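Local coordinates for protein putative superoxide reductase (Thermotoga maritima, PDB 3QZB) that probably reduces superoxide to hydrogen peroxide at an iron centre, using electrons delivered by rubredoxin, at residues A[38-41]-A[42-45]. Numbering follows the deposited sequence.
Sequences KVKK and DEKV
Glu43 reaches back across a tight turn and sets its carboxylate oxygen OE2 against the backbone N-H of Lys40, an almost straight hydrogen bond of 2.8 Å between Lys40 N and Glu43 OE2. The donor comes to the anti side of OE2, 31° out of the carboxylate plane. Glu43 gets there because CG stands between its own backbone N and carbonyl carbon (chi1 79°) and the chain then runs extended. The Lys40 side chain passes obliquely over this carboxylate, its CB 3.5 Å from Glu43 OE2. Its bent end does not pair directly: in one of two Lys40 conformers, NZ gives a hydrogen to a water, which in turn donates to Glu43 OE2 at 2.7 Å. OE2 thus takes two donors; an alanine here would probably leave the Lys40 N-H without its mate and take one acceptor from the bridging water. At the strand ends of the turn, the buried Val39 and Val45 meet at about a right angle, Val39 CG1 lying 3.7 Å from Val45 CG2, and both also touch Ile139 of strand 131-141. At the outer end Lys41 and Asp42 run side by side, and in one of two Asp42 conformers a second water donates to both Lys41 O and Asp42 OD2. The backbone closes through a weak bond from Glu43 N to Lys40 O (3.3 Å), with Asp42 in a left-handed conformation (phi 72°). This is a type II beta turn with a side-chain-to-backbone bond across it, linking strand 38-39 of one sheet to strand 44-51 of the other in the immunoglobulin-like beta-sandwich, away from the iron site.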
loop_
_atom_site.group_PDB
_atom_site.type_symbol
_atom_site.label_atom_id
_atom_site.label_comp_id
_atom_site.label_asym_id
_atom_site.label_seq_id
_atom_site.Cartn_x
_atom_site.Cartn_y
_atom_site.Cartn_z
ATOM N N LYS A 38 8.059 15.748 -23.449
ATOM C CA LYS A 38 7.215 15.241 -24.542
ATOM C C LYS A 38 7.660 13.825 -24.865
ATOM O O LYS A 38 8.855 13.524 -24.854
ATOM C CB LYS A 38 7.341 16.145 -25.775
ATOM C CG LYS A 38 6.465 15.715 -26.976
ATOM C CD LYS A 38 6.562 16.758 -28.113
ATOM C CE LYS A 38 7.601 16.357 -29.210
ATOM N NZ LYS A 38 7.069 15.566 -30.419
ATOM N N VAL A 39 6.679 12.953 -25.130
ATOM C CA VAL A 39 6.906 11.552 -25.409
ATOM C C VAL A 39 6.032 11.092 -26.569
ATOM O O VAL A 39 5.051 11.742 -26.905
ATOM C CB VAL A 39 6.636 10.678 -24.164
ATOM C CG1 VAL A 39 7.581 11.103 -23.021
ATOM C CG2 VAL A 39 5.181 10.746 -23.750
ATOM N N LYS A 40 6.402 9.959 -27.150
ATOM C CA LYS A 40 5.590 9.328 -28.179
ATOM C C LYS A 40 4.428 8.581 -27.549
ATOM O O LYS A 40 4.464 8.145 -26.389
ATOM C CB LYS A 40 6.432 8.357 -29.007
ATOM C CG LYS A 40 7.582 9.018 -29.720
ATOM C CD LYS A 40 8.487 8.025 -30.430
ATOM C CE LYS A 40 9.594 8.747 -31.255
ATOM N NZ LYS A 40 10.471 9.673 -30.478
ATOM N N LYS A 41 3.383 8.379 -28.339
ATOM C CA LYS A 41 2.229 7.633 -27.861
ATOM C C LYS A 41 2.580 6.206 -27.512
ATOM O O LYS A 41 3.186 5.495 -28.284
ATOM C CB LYS A 41 1.128 7.676 -28.947
ATOM C CG LYS A 41 -0.208 7.140 -28.515
ATOM C CD LYS A 41 -1.257 7.181 -29.633
ATOM C CE LYS A 41 -2.546 6.450 -29.257
ATOM N NZ LYS A 41 -3.632 6.537 -30.295
ATOM N N ASP A 42 2.215 5.807 -26.306
ATOM C CA ASP A 42 2.389 4.425 -25.827
ATOM C C ASP A 42 3.845 4.024 -25.539
ATOM O O ASP A 42 4.107 2.895 -25.121
ATOM C CB ASP A 42 1.703 3.369 -26.724
ATOM C CG ASP A 42 0.233 3.671 -27.013
ATOM O OD1 ASP A 42 -0.491 4.106 -26.121
ATOM O OD2 ASP A 42 -0.183 3.434 -28.181
ATOM N N GLU A 43 4.796 4.937 -25.674
ATOM C CA GLU A 43 6.162 4.567 -25.372
ATOM C C GLU A 43 6.397 4.541 -23.847
ATOM O O GLU A 43 5.742 5.257 -23.095
ATOM C CB GLU A 43 7.175 5.366 -26.126
ATOM C CG GLU A 43 7.425 6.681 -25.612
ATOM C CD GLU A 43 8.776 7.360 -26.136
ATOM O OE1 GLU A 43 9.798 6.697 -26.463
ATOM O OE2 GLU A 43 8.707 8.556 -26.292
ATOM N N LYS A 44 7.349 3.739 -23.438
ATOM C CA LYS A 44 7.669 3.670 -22.025
ATOM C C LYS A 44 8.383 4.953 -21.603
ATOM O O LYS A 44 9.301 5.409 -22.286
ATOM C CB LYS A 44 8.600 2.496 -21.757
ATOM C CG LYS A 44 7.928 1.192 -21.875
ATOM C CD LYS A 44 8.824 -0.036 -21.653
ATOM C CE LYS A 44 8.022 -1.265 -21.764
ATOM N NZ LYS A 44 8.779 -2.568 -21.490
ATOM N N VAL A 45 7.921 5.523 -20.507
ATOM C CA VAL A 45 8.363 6.811 -19.977
ATOM C C VAL A 45 8.882 6.549 -18.554
ATOM O O VAL A 45 8.158 6.042 -17.723
ATOM C CB VAL A 45 7.209 7.855 -19.925
ATOM C CG1 VAL A 45 7.718 9.197 -19.370
ATOM C CG2 VAL A 45 6.507 8.024 -21.255
HETATM O O HOH W 1 10.178 10.447 -27.498
HETATM O O HOH W 2 1.659 4.469 -30.386
#